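Pectate lyase (Paenibacillus sp. 0602, PDB 5GT5) cleaves polygalacturonate by eliminative lysis and probably also acts on partly methylated pectins in an endo mode, with calcium as the likely cofactor. Local coordinates at residues A[28-33]-A[51-56]; A[103-108]-A[439-444]; A[359-364]-A[392-397]; A[282-287]-A[399-404]. The protein carries 1 engineered substitution. All coordinates share one frame; numbering follows the deposited sequence.

How the contacts relate
Contacts 1 and 2 lie at one end of a parallel beta-helix, contacts 3 and 4 toward the other. Contact 2 is buried; contacts 1, 3 and 4 are partly buried. Contact 1 (28-33 with 51-56) is true strand pairing, with regular backbone bonds and one short tyrosine-carboxylate bond. Contact 2 (103-108 with 439-444) lays the C-terminal chain on the next strand by apolar side chains and waters, without direct hydrogen bonds. Strands 51-54 and 102-106 are neighbours and join the two. Contacts 3 and 4 both bind the long segment after strand 378-380 to turns and strands of the coil. Contact 3 uses a lysine and waters, contact 4 asparagines and aromatics. K363 joins them through N402.

Contact 1: A[28-33]-A[51-56]; sequences AVYKKV and VVEIMN
The Y30 ring lies against V51 and points its hydroxyl at E53. V51 CG1 sits over one ring face, 3.9 Å from the ring centroid and offset toward the rim. The ring reaches this place because CG is anti to the backbone N (chi1 -170°). Y30 OH then donates to E53 OE1 at 2.7 Å. It meets the oxygen from above the carboxylate plane, and the ring and carboxylate planes are 78° apart. E53 OE1 also forms a salt bridge with K438, so two donors hold this buried oxygen. K32 runs beside E53 with its chain extended. K32 NZ forms a salt bridge with E24, and K32 CG packs on M55 SD at 3.9 Å.

Strands 30-33 and 51-54 are parallel and start the beta-helix of this family 1 lyase. Their backbones alternate in regular bonds, such as K31 N to V51 O at 2.9 Å and V33 N to E53 O at 2.8 Å. Helix 36-43 lies between them in sequence and probably caps this end of the coil.

On the face turned to that helix, V33 CG2 meets V52 CG1 at 3.6 Å. V33 CG1 lies alongside I54 CD1, and L39 of the helix touches V33.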
loop_
_atom_site.group_PDB
_atom_site.type_symbol
_atom_site.label_atom_id
_atom_site.label_comp_id
_atom_site.label_asym_id
_atom_site.label_seq_id
_atom_site.Cartn_x
_atom_site.Cartn_y
_atom_site.Cartn_z
ATOM N N ALA A 28 -21.839 -14.054 -6.008
ATOM C CA ALA A 28 -21.939 -12.781 -5.311
ATOM C C ALA A 28 -20.720 -11.903 -5.584
ATOM O O ALA A 28 -20.817 -10.676 -5.581
ATOM C CB ALA A 28 -22.101 -12.982 -3.818
ATOM N N VAL A 29 -19.565 -12.540 -5.752
ATOM C CA VAL A 29 -18.326 -11.767 -5.874
ATOM C C VAL A 29 -17.584 -11.999 -7.188
ATOM O O VAL A 29 -16.586 -11.327 -7.440
ATOM C CB VAL A 29 -17.372 -12.012 -4.652
ATOM C CG1 VAL A 29 -17.939 -11.378 -3.369
ATOM C CG2 VAL A 29 -17.098 -13.491 -4.441
ATOM N N TYR A 30 -18.040 -12.930 -8.014
ATOM C CA TYR A 30 -17.461 -13.188 -9.338
ATOM C C TYR A 30 -18.534 -12.853 -10.350
ATOM O O TYR A 30 -19.575 -13.561 -10.401
ATOM C CB TYR A 30 -17.076 -14.666 -9.443
ATOM C CG TYR A 30 -16.260 -15.079 -10.652
ATOM C CD1 TYR A 30 -16.759 -14.944 -11.952
ATOM C CD2 TYR A 30 -15.024 -15.684 -10.479
ATOM C CE1 TYR A 30 -16.004 -15.351 -13.041
ATOM C CE2 TYR A 30 -14.253 -16.102 -11.587
ATOM C CZ TYR A 30 -14.771 -15.946 -12.854
ATOM O OH TYR A 30 -14.025 -16.351 -13.930
ATOM N N LYS A 31 -18.334 -11.790 -11.127
ATOM C CA LYS A 31 -19.326 -11.327 -12.078
ATOM C C LYS A 31 -18.886 -11.543 -13.508
ATOM O O LYS A 31 -17.825 -11.051 -13.918
ATOM C CB LYS A 31 -19.658 -9.850 -11.876
ATOM C CG LYS A 31 -20.174 -9.499 -10.493
ATOM C CD LYS A 31 -21.465 -10.252 -10.151
ATOM C CE LYS A 31 -21.989 -9.725 -8.837
ATOM N NZ LYS A 31 -23.214 -10.499 -8.455
ATOM N N LYS A 32 -19.697 -12.256 -14.275
ATOM C CA LYS A 32 -19.480 -12.445 -15.703
ATOM C C LYS A 32 -20.166 -11.326 -16.439
ATOM O O LYS A 32 -21.365 -11.080 -16.288
ATOM C CB LYS A 32 -20.022 -13.819 -16.135
ATOM C CG LYS A 32 -19.161 -14.962 -15.593
ATOM C CD LYS A 32 -19.645 -16.333 -16.044
ATOM C CE LYS A 32 -18.770 -17.404 -15.464
ATOM N NZ LYS A 32 -19.234 -18.759 -15.934
ATOM N N VAL A 33 -19.378 -10.615 -17.231
ATOM C CA VAL A 33 -19.849 -9.397 -17.867
ATOM C C VAL A 33 -20.000 -9.591 -19.376
ATOM O O VAL A 33 -19.015 -9.870 -20.093
ATOM C CB VAL A 33 -18.871 -8.241 -17.536
ATOM C CG1 VAL A 33 -19.081 -7.057 -18.462
ATOM C CG2 VAL A 33 -19.021 -7.828 -16.066
ATOM N N VAL A 51 -13.945 -10.441 -8.585
ATOM C CA VAL A 51 -13.479 -10.818 -9.918
ATOM C C VAL A 51 -14.525 -10.412 -10.916
ATOM O O VAL A 51 -15.717 -10.726 -10.745
ATOM C CB VAL A 51 -13.199 -12.325 -10.025
ATOM C CG1 VAL A 51 -12.860 -12.708 -11.459
ATOM C CG2 VAL A 51 -12.093 -12.749 -9.053
ATOM N N VAL A 52 -14.080 -9.714 -11.959
ATOM C CA VAL A 52 -14.895 -9.394 -13.120
ATOM C C VAL A 52 -14.324 -10.150 -14.331
ATOM O O VAL A 52 -13.166 -9.895 -14.734
ATOM C CB VAL A 52 -14.917 -7.862 -13.392
ATOM C CG1 VAL A 52 -15.672 -7.589 -14.704
ATOM C CG2 VAL A 52 -15.557 -7.107 -12.208
ATOM N N GLU A 53 -15.093 -11.105 -14.889
ATOM C CA GLU A 53 -14.713 -11.790 -16.113
ATOM C C GLU A 53 -15.466 -11.169 -17.276
ATOM O O GLU A 53 -16.687 -11.297 -17.384
ATOM C CB GLU A 53 -14.990 -13.293 -16.063
ATOM C CG GLU A 53 -14.384 -13.985 -17.317
ATOM C CD GLU A 53 -14.656 -15.461 -17.409
ATOM O OE1 GLU A 53 -15.117 -16.068 -16.427
ATOM O OE2 GLU A 53 -14.384 -16.018 -18.492
ATOM N N ILE A 54 -14.730 -10.476 -18.140
ATOM C CA ILE A 54 -15.277 -9.932 -19.378
ATOM C C ILE A 54 -15.427 -11.106 -20.350
ATOM O O ILE A 54 -14.468 -11.824 -20.602
ATOM C CB ILE A 54 -14.298 -8.901 -19.972
ATOM C CG1 ILE A 54 -13.961 -7.838 -18.920
ATOM C CG2 ILE A 54 -14.828 -8.292 -21.282
ATOM C CD1 ILE A 54 -15.150 -7.055 -18.496
ATOM N N MET A 55 -16.629 -11.327 -20.868
ATOM C CA MET A 55 -16.926 -12.554 -21.603
ATOM C C MET A 55 -16.780 -12.405 -23.113
ATOM O O MET A 55 -16.668 -13.409 -23.832
ATOM C CB MET A 55 -18.369 -13.009 -21.282
ATOM C CG MET A 55 -18.645 -13.224 -19.776
ATOM S SD MET A 55 -17.518 -14.389 -19.037
ATOM C CE MET A 55 -18.096 -15.916 -19.824
ATOM N N ASN A 56 -16.822 -11.171 -23.586
ATOM C CA ASN A 56 -16.781 -10.890 -25.023
ATOM C C ASN A 56 -16.323 -9.456 -25.222
ATOM O O ASN A 56 -16.205 -8.710 -24.244
ATOM C CB ASN A 56 -18.163 -11.131 -25.661
ATOM C CG ASN A 56 -19.315 -10.551 -24.831
ATOM O OD1 ASN A 56 -20.057 -11.304 -24.210
ATOM N ND2 ASN A 56 -19.471 -9.224 -24.816
#

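Contact 2: A[103-108]-A[439-444]; sequences TIFSAN and DNWLKT
The backbones run past each other without hydrogen bonds, with F105 CA 6.9 Å from W441 CA and T103 CA equally far from L442 CA. Residues 103-106 are extended, while 439-442 turn in a helical manner. F105 and W441 carry most of the contact. The F105 CG stands between the backbone N and the carbonyl carbon (chi1 82°), which turns the ring toward the C-terminal chain. F105 CD2 presses on W441 CB at 3.4 Å. The phenyl and the five-membered ring of W441 meet obliquely, with planes 32° apart. L442, the next residue, also reaches the phenyl, where L442 CD2 is 3.8 Å from F105 CE1. The same methyl touches T103 CG2. S106 O lies over one face of the indole. W436 and H166 make edge-to-face pairs with W441.

Water supplies the polar links. One molecule accepts from T103 OG1 at 2.6 Å and donates to L442 O at 2.9 Å. T103 OG1 is held a second time by G19 N. Another water lies at the indole edge, accepts from W441 NE1 at 3.0 Å and lies within hydrogen-bonding distance of A107 O. The indole N-H is thus met by water, not by a protein atom of the other segment.

Strand 102-106 sits between strands 51-54 and 125-128 in the parallel beta-helix of the polysaccharide lyase 1 family. Here the chain end, after its last helix, folds back along the outside of that coil, close to its first strands.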
loop_
_atom_site.group_PDB
_atom_site.type_symbol
_atom_site.label_atom_id
_atom_site.label_comp_id
_atom_site.label_asym_id
_atom_site.label_seq_id
_atom_site.Cartn_x
_atom_site.Cartn_y
_atom_site.Cartn_z
ATOM N N THR A 103 -9.866 -8.201 -9.396
ATOM C CA THR A 103 -9.280 -8.675 -10.647
ATOM C C THR A 103 -10.271 -8.536 -11.785
ATOM O O THR A 103 -11.425 -9.022 -11.698
ATOM C CB THR A 103 -8.852 -10.144 -10.537
ATOM O OG1 THR A 103 -7.865 -10.231 -9.503
ATOM C CG2 THR A 103 -8.235 -10.668 -11.860
ATOM N N ILE A 104 -9.821 -7.904 -12.869
ATOM C CA ILE A 104 -10.614 -7.791 -14.097
ATOM C C ILE A 104 -9.851 -8.498 -15.198
ATOM O O ILE A 104 -8.682 -8.202 -15.415
ATOM C CB ILE A 104 -10.863 -6.282 -14.479
ATOM C CG1 ILE A 104 -11.402 -5.491 -13.276
ATOM C CG2 ILE A 104 -11.746 -6.188 -15.709
ATOM C CD1 ILE A 104 -11.466 -3.955 -13.516
ATOM N N PHE A 105 -10.474 -9.423 -15.909
ATOM C CA PHE A 105 -9.764 -10.185 -16.914
ATOM C C PHE A 105 -10.730 -10.704 -17.956
ATOM O O PHE A 105 -11.955 -10.589 -17.782
ATOM C CB PHE A 105 -8.981 -11.359 -16.275
ATOM C CG PHE A 105 -9.822 -12.594 -16.011
ATOM C CD1 PHE A 105 -10.723 -12.619 -14.935
ATOM C CD2 PHE A 105 -9.691 -13.711 -16.816
ATOM C CE1 PHE A 105 -11.504 -13.750 -14.703
ATOM C CE2 PHE A 105 -10.466 -14.853 -16.579
ATOM C CZ PHE A 105 -11.370 -14.858 -15.528
ATOM N N SER A 106 -10.174 -11.260 -19.038
ATOM C CA SER A 106 -10.983 -12.121 -19.923
ATOM C C SER A 106 -10.227 -13.388 -20.227
ATOM O O SER A 106 -9.002 -13.445 -20.111
ATOM C CB SER A 106 -11.361 -11.402 -21.218
ATOM O OG SER A 106 -10.266 -11.400 -22.150
ATOM N N ALA A 107 -10.969 -14.422 -20.635
ATOM C CA ALA A 107 -10.363 -15.704 -20.919
ATOM C C ALA A 107 -9.653 -15.724 -22.274
ATOM O O ALA A 107 -8.725 -16.479 -22.457
ATOM C CB ALA A 107 -11.408 -16.827 -20.897
ATOM N N ASN A 108 -10.078 -14.890 -23.215
ATOM C CA ASN A 108 -9.509 -15.004 -24.562
ATOM C C ASN A 108 -9.194 -13.685 -25.249
ATOM O O ASN A 108 -9.231 -13.569 -26.481
ATOM C CB ASN A 108 -10.364 -15.908 -25.453
ATOM C CG ASN A 108 -10.268 -17.365 -25.055
ATOM O OD1 ASN A 108 -9.231 -18.013 -25.237
ATOM N ND2 ASN A 108 -11.346 -17.888 -24.511
ATOM N N ASP A 439 -8.658 -19.977 -14.826
ATOM C CA ASP A 439 -8.307 -19.739 -13.419
ATOM C C ASP A 439 -6.869 -19.199 -13.292
ATOM O O ASP A 439 -6.526 -18.549 -12.303
ATOM C CB ASP A 439 -8.477 -21.011 -12.591
ATOM C CG ASP A 439 -7.568 -22.110 -13.061
ATOM O OD1 ASP A 439 -7.710 -22.502 -14.236
ATOM O OD2 ASP A 439 -6.718 -22.577 -12.271
ATOM N N ASN A 440 -6.030 -19.455 -14.298
ATOM C CA ASN A 440 -4.673 -18.976 -14.233
ATOM C C ASN A 440 -4.556 -17.468 -14.282
ATOM O O ASN A 440 -3.539 -16.920 -13.842
ATOM C CB ASN A 440 -3.863 -19.596 -15.350
ATOM C CG ASN A 440 -3.570 -21.043 -15.087
ATOM O OD1 ASN A 440 -2.772 -21.360 -14.202
ATOM N ND2 ASN A 440 -4.202 -21.938 -15.866
ATOM N N TRP A 441 -5.577 -16.816 -14.825
ATOM C CA TRP A 441 -5.598 -15.358 -14.877
ATOM C C TRP A 441 -5.793 -14.718 -13.505
ATOM O O TRP A 441 -5.471 -13.538 -13.317
ATOM C CB TRP A 441 -6.646 -14.842 -15.875
ATOM C CG TRP A 441 -6.274 -15.132 -17.292
ATOM C CD1 TRP A 441 -6.950 -15.934 -18.167
ATOM C CD2 TRP A 441 -5.107 -14.665 -17.998
ATOM N NE1 TRP A 441 -6.293 -15.994 -19.363
ATOM C CE2 TRP A 441 -5.163 -15.219 -19.297
ATOM C CE3 TRP A 441 -4.025 -13.823 -17.662
ATOM C CZ2 TRP A 441 -4.192 -14.969 -20.268
ATOM C CZ3 TRP A 441 -3.049 -13.576 -18.628
ATOM C CH2 TRP A 441 -3.133 -14.154 -19.916
ATOM N N LEU A 442 -6.256 -15.494 -12.530
ATOM C CA LEU A 442 -6.441 -14.994 -11.172
ATOM C C LEU A 442 -5.206 -15.160 -10.300
ATOM O O LEU A 442 -5.118 -14.558 -9.240
ATOM C CB LEU A 442 -7.614 -15.733 -10.506
ATOM C CG LEU A 442 -8.964 -15.678 -11.219
ATOM C CD1 LEU A 442 -10.054 -16.310 -10.320
ATOM C CD2 LEU A 442 -9.351 -14.276 -11.621
ATOM N N LYS A 443 -4.280 -16.005 -10.726
ATOM C CA LYS A 443 -3.073 -16.290 -9.932
ATOM C C LYS A 443 -1.997 -15.232 -10.104
ATOM O O LYS A 443 -1.961 -14.516 -11.121
ATOM C CB LYS A 443 -2.501 -17.635 -10.375
ATOM C CG LYS A 443 -3.490 -18.816 -10.260
ATOM C CD LYS A 443 -2.815 -20.082 -10.811
ATOM C CE LYS A 443 -3.748 -21.260 -10.847
ATOM N NZ LYS A 443 -3.131 -22.376 -11.644
ATOM N N THR A 444 -1.088 -15.165 -9.144
ATOM C CA THR A 444 0.044 -14.243 -9.252
ATOM C C THR A 444 1.382 -14.963 -9.284
ATOM O O THR A 444 2.421 -14.325 -9.469
ATOM C CB THR A 444 0.057 -13.210 -8.133
ATOM O OG1 THR A 444 0.152 -13.876 -6.867
ATOM C CG2 THR A 444 -1.206 -12.368 -8.186
HETATM O O HOH W 1 -7.276 -12.704 -8.779
HETATM O O HOH W 2 -6.317 -17.811 -21.698
HETATM O O HOH W 3 -8.371 -18.459 -20.360
#

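Contact 3: A[359-364]-A[392-397]; sequences TYTGKI and VPAAIK
The turn that leads into strand 363-367 of the beta-helix meets the segment 392-397 here, chiefly through T361 and K397. The K397 chain is extended beyond CG, with chi2 at -178°, and crosses T361. K397 CG packs on T361 CG2 at 3.9 Å. K397 NZ ends at T361 O, 2.9 Å away, with the donor tilted 31° from the carbonyl plane. The same amine also reaches A358 O, so two backbone carbonyls hold it. T361 turns its hydroxyl side to A394, with OG1 packed 3.4 Å from A394 CB. The hydroxyl itself is hydrogen-bonded to N351 ND2. K363 CG touches K397 CB at 3.8 Å, and the two side chains cross at about a right angle. K363 then bends at chi3 and carries its amine away to S400 and N402.

One water joins T361 OG1 and A395 O. A second accepts from K397 N and donates to G362 O at 2.7 Å. A third accepts from I364 N and donates to K397 O.

Between the two segments the direct hydrogen bond is that of K397; three waters bridge the rest. The ammonium charge is probably stabilised by the carbonyl dipoles of T361 and A358.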
loop_
_atom_site.group_PDB
_atom_site.type_symbol
_atom_site.label_atom_id
_atom_site.label_comp_id
_atom_site.label_asym_id
_atom_site.label_seq_id
_atom_site.Cartn_x
_atom_site.Cartn_y
_atom_site.Cartn_z
ATOM N N THR A 359 16.893 21.424 -11.271
ATOM C CA THR A 359 15.674 20.999 -10.584
ATOM C C THR A 359 14.802 20.167 -11.509
ATOM O O THR A 359 14.064 19.277 -11.047
ATOM C CB THR A 359 14.877 22.216 -10.078
ATOM O OG1 THR A 359 15.745 23.026 -9.262
ATOM C CG2 THR A 359 13.683 21.811 -9.247
ATOM N N TYR A 360 14.898 20.427 -12.806
ATOM C CA TYR A 360 14.096 19.706 -13.801
ATOM C C TYR A 360 14.770 18.430 -14.334
ATOM O O TYR A 360 14.163 17.660 -15.076
ATOM C CB TYR A 360 13.665 20.645 -14.929
ATOM C CG TYR A 360 12.600 21.627 -14.487
ATOM C CD1 TYR A 360 11.281 21.220 -14.297
ATOM C CD2 TYR A 360 12.932 22.946 -14.178
ATOM C CE1 TYR A 360 10.322 22.118 -13.861
ATOM C CE2 TYR A 360 11.980 23.843 -13.742
ATOM C CZ TYR A 360 10.674 23.422 -13.590
ATOM O OH TYR A 360 9.699 24.302 -13.154
ATOM N N THR A 361 16.018 18.194 -13.948
ATOM C CA THR A 361 16.746 17.010 -14.400
ATOM C C THR A 361 16.435 15.791 -13.547
ATOM O O THR A 361 16.359 15.861 -12.326
ATOM C CB THR A 361 18.259 17.275 -14.337
ATOM O OG1 THR A 361 18.546 18.399 -15.167
ATOM C CG2 THR A 361 19.069 16.050 -14.834
ATOM N N GLY A 362 16.201 14.654 -14.204
ATOM C CA GLY A 362 16.067 13.405 -13.499
ATOM C C GLY A 362 17.315 12.547 -13.633
ATOM O O GLY A 362 18.215 12.846 -14.459
ATOM N N LYS A 363 17.384 11.503 -12.808
ATOM C CA LYS A 363 18.461 10.511 -12.857
ATOM C C LYS A 363 18.026 9.355 -13.722
ATOM O O LYS A 363 16.908 8.864 -13.603
ATOM C CB LYS A 363 18.782 9.994 -11.462
ATOM C CG LYS A 363 19.239 11.082 -10.473
ATOM C CD LYS A 363 19.331 10.614 -9.031
ATOM C CE LYS A 363 17.951 10.443 -8.397
ATOM N NZ LYS A 363 18.088 10.030 -6.981
ATOM N N ILE A 364 18.914 8.881 -14.584
ATOM C CA ILE A 364 18.565 7.800 -15.520
ATOM C C ILE A 364 19.819 7.017 -15.895
ATOM O O ILE A 364 20.885 7.595 -16.141
ATOM C CB ILE A 364 17.828 8.337 -16.772
ATOM C CG1 ILE A 364 17.366 7.204 -17.684
ATOM C CG2 ILE A 364 18.677 9.384 -17.533
ATOM C CD1 ILE A 364 16.234 7.608 -18.655
ATOM N N VAL A 392 20.671 12.653 -22.434
ATOM C CA VAL A 392 20.678 14.010 -22.967
ATOM C C VAL A 392 19.418 14.721 -22.487
ATOM O O VAL A 392 18.433 14.055 -22.160
ATOM C CB VAL A 392 20.723 14.036 -24.511
ATOM C CG1 VAL A 392 21.905 13.257 -25.009
ATOM C CG2 VAL A 392 19.442 13.475 -25.105
ATOM N N PRO A 393 19.416 16.062 -22.438
ATOM C CA PRO A 393 20.449 17.023 -22.831
ATOM C C PRO A 393 21.076 17.778 -21.663
ATOM O O PRO A 393 21.971 18.619 -21.883
ATOM C CB PRO A 393 19.629 18.013 -23.647
ATOM C CG PRO A 393 18.368 18.132 -22.844
ATOM C CD PRO A 393 18.112 16.736 -22.269
ATOM N N ALA A 394 20.644 17.520 -20.438
ATOM C CA ALA A 394 21.122 18.306 -19.300
ATOM C C ALA A 394 22.335 17.666 -18.657
ATOM O O ALA A 394 22.605 16.461 -18.841
ATOM C CB ALA A 394 19.999 18.477 -18.264
ATOM N N ALA A 395 23.068 18.480 -17.899
ATOM C CA ALA A 395 24.167 17.991 -17.080
ATOM C C ALA A 395 23.678 16.776 -16.319
ATOM O O ALA A 395 22.577 16.774 -15.732
ATOM C CB ALA A 395 24.612 19.071 -16.123
ATOM N N ILE A 396 24.484 15.713 -16.332
ATOM C CA ILE A 396 24.016 14.411 -15.849
ATOM C C ILE A 396 24.070 14.335 -14.331
ATOM O O ILE A 396 25.080 14.671 -13.720
ATOM C CB ILE A 396 24.826 13.266 -16.514
ATOM C CG1 ILE A 396 24.578 13.284 -18.014
ATOM C CG2 ILE A 396 24.510 11.897 -15.898
ATOM C CD1 ILE A 396 25.560 12.454 -18.856
ATOM N N LYS A 397 22.982 13.906 -13.712
ATOM C CA LYS A 397 22.968 13.604 -12.299
ATOM C C LYS A 397 23.335 12.149 -12.075
ATOM O O LYS A 397 22.725 11.272 -12.658
ATOM C CB LYS A 397 21.561 13.811 -11.714
ATOM C CG LYS A 397 21.125 15.279 -11.594
ATOM C CD LYS A 397 19.742 15.378 -10.960
ATOM C CE LYS A 397 19.346 16.792 -10.572
ATOM N NZ LYS A 397 17.938 16.782 -10.047
HETATM O O HOH W 4 21.208 18.841 -14.624
HETATM O O HOH W 5 20.766 12.801 -15.429
HETATM O O HOH W 6 21.548 10.222 -14.797
#

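Contact 4: A[282-287]-A[399-404]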
loop_
_atom_site.group_PDB
_atom_site.type_symbol
_atom_site.label_atom_id
_atom_site.label_comp_id
_atom_site.label_asym_id
_atom_site.label_seq_id
_atom_site.Cartn_x
_atom_site.Cartn_y
_atom_site.Cartn_z
ATOM N N GLY A 282 9.987 12.681 -10.472
ATOM C CA GLY A 282 10.108 12.529 -9.016
ATOM C C GLY A 282 10.310 11.164 -8.379
ATOM O O GLY A 282 11.038 11.035 -7.402
ATOM N N GLY A 283 9.622 10.147 -8.879
ATOM C CA GLY A 283 9.611 8.845 -8.222
ATOM C C GLY A 283 10.657 7.863 -8.704
ATOM O O GLY A 283 11.804 8.243 -8.923
ATOM N N ASN A 284 10.252 6.597 -8.836
ATOM C CA ASN A 284 11.120 5.503 -9.237
ATOM C C ASN A 284 10.472 4.670 -10.308
ATOM O O ASN A 284 9.332 4.238 -10.163
ATOM C CB ASN A 284 11.425 4.575 -8.054
ATOM C CG ASN A 284 12.246 5.234 -6.993
ATOM O OD1 ASN A 284 13.402 5.580 -7.207
ATOM N ND2 ASN A 284 11.656 5.388 -5.804
ATOM N N ALA A 285 11.192 4.443 -11.403
ATOM C CA ALA A 285 10.705 3.573 -12.463
ATOM C C ALA A 285 11.780 2.599 -12.887
ATOM O O ALA A 285 12.919 3.020 -13.114
ATOM C CB ALA A 285 10.264 4.377 -13.664
ATOM N N HIS A 286 11.413 1.328 -13.027
ATOM C CA HIS A 286 12.330 0.270 -13.439
ATOM C C HIS A 286 11.736 -0.450 -14.637
ATOM O O HIS A 286 10.631 -1.016 -14.539
ATOM C CB HIS A 286 12.543 -0.689 -12.252
ATOM C CG HIS A 286 13.416 -1.873 -12.560
ATOM N ND1 HIS A 286 13.176 -3.119 -12.023
ATOM C CD2 HIS A 286 14.551 -1.980 -13.286
ATOM C CE1 HIS A 286 14.100 -3.964 -12.451
ATOM N NE2 HIS A 286 14.937 -3.310 -13.227
ATOM N N ALA A 287 12.453 -0.421 -15.759
ATOM C CA ALA A 287 12.089 -1.195 -16.938
ATOM C C ALA A 287 13.170 -2.239 -17.183
ATOM O O ALA A 287 14.362 -1.930 -17.236
ATOM C CB ALA A 287 11.931 -0.303 -18.138
ATOM N N PHE A 399 23.362 8.440 -11.095
ATOM C CA PHE A 399 22.197 7.631 -10.811
ATOM C C PHE A 399 22.158 7.106 -9.385
ATOM O O PHE A 399 23.163 6.639 -8.841
ATOM C CB PHE A 399 22.059 6.463 -11.796
ATOM C CG PHE A 399 20.822 5.654 -11.545
ATOM C CD1 PHE A 399 19.605 6.061 -12.081
ATOM C CD2 PHE A 399 20.865 4.538 -10.735
ATOM C CE1 PHE A 399 18.464 5.381 -11.813
ATOM C CE2 PHE A 399 19.724 3.826 -10.469
ATOM C CZ PHE A 399 18.501 4.246 -11.009
ATOM N N SER A 400 20.977 7.171 -8.788
ATOM C CA SER A 400 20.671 6.457 -7.551
ATOM C C SER A 400 19.152 6.400 -7.460
ATOM O O SER A 400 18.468 7.278 -8.007
ATOM C CB SER A 400 21.261 7.166 -6.328
ATOM O OG SER A 400 20.618 8.399 -6.088
ATOM N N TRP A 401 18.629 5.373 -6.799
ATOM C CA TRP A 401 17.205 5.286 -6.548
ATOM C C TRP A 401 16.781 6.319 -5.515
ATOM O O TRP A 401 17.602 6.853 -4.772
ATOM C CB TRP A 401 16.850 3.901 -6.033
ATOM C CG TRP A 401 17.034 2.813 -7.077
ATOM C CD1 TRP A 401 17.967 1.796 -7.075
ATOM C CD2 TRP A 401 16.258 2.639 -8.278
ATOM N NE1 TRP A 401 17.813 1.011 -8.206
ATOM C CE2 TRP A 401 16.766 1.507 -8.947
ATOM C CE3 TRP A 401 15.181 3.335 -8.851
ATOM C CZ2 TRP A 401 16.225 1.046 -10.151
ATOM C CZ3 TRP A 401 14.654 2.874 -10.048
ATOM C CH2 TRP A 401 15.181 1.754 -10.685
ATOM N N ASN A 402 15.496 6.594 -5.458
ATOM C CA ASN A 402 14.949 7.500 -4.468
ATOM C C ASN A 402 14.332 6.773 -3.297
ATOM O O ASN A 402 13.329 6.099 -3.455
ATOM C CB ASN A 402 13.919 8.425 -5.110
ATOM C CG ASN A 402 14.556 9.389 -6.074
ATOM O OD1 ASN A 402 15.647 9.926 -5.808
ATOM N ND2 ASN A 402 13.899 9.629 -7.211
ATOM N N GLY A 403 14.967 6.845 -2.123
ATOM C CA GLY A 403 14.319 6.345 -0.915
ATOM C C GLY A 403 14.825 4.980 -0.507
ATOM O O GLY A 403 14.474 4.446 0.545
ATOM N N PHE A 404 15.601 4.383 -1.397
ATOM C CA PHE A 404 16.240 3.103 -1.160
ATOM C C PHE A 404 17.522 3.018 -1.989
ATOM O O PHE A 404 17.716 3.793 -2.930
ATOM C CB PHE A 404 15.300 1.911 -1.433
ATOM C CG PHE A 404 14.584 1.967 -2.761
ATOM C CD1 PHE A 404 15.225 1.589 -3.931
ATOM C CD2 PHE A 404 13.259 2.369 -2.828
ATOM C CE1 PHE A 404 14.549 1.628 -5.153
ATOM C CE2 PHE A 404 12.582 2.413 -4.037
ATOM C CZ PHE A 404 13.221 2.047 -5.203
#
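N402 ND2 is gripped by two backbone carbonyls, G283 O at 3.0 Å and S331 O. The bond to G283 O is bent (144° at the hydrogen), and the donor lies above the carbonyl plane. K363 NZ holds the other end of the amide, at OD1. N284 CG lies anti to the carbonyl carbon (chi1 -67°), which carries its amide to the backbone of N402. N284 OD1 accepts from N402 N at 2.9 Å, in the carbonyl plane and on a lone pair. N284 ND2 donates to N402 O at 3.0 Å, also on a lone pair. These two bonds fix the rotation of the N284 amide.

Strand 284-288 belongs to the parallel beta-helix, and 399-404 is part of the long segment that follows strand 378-380 and lies on the outside of the coil. The A285 side chain is about 11 Å from that of R276, the probable active-site arginine.

W401 brings its ring edge to the strand. W401 CE3 is 3.3 Å from N284 OD1, and CZ3 is 3.5 Å from A285 O. F399 covers one face of the indole and F404 the opposite face. F404 also meets the N284 amide at ND2, with the planes 38° apart.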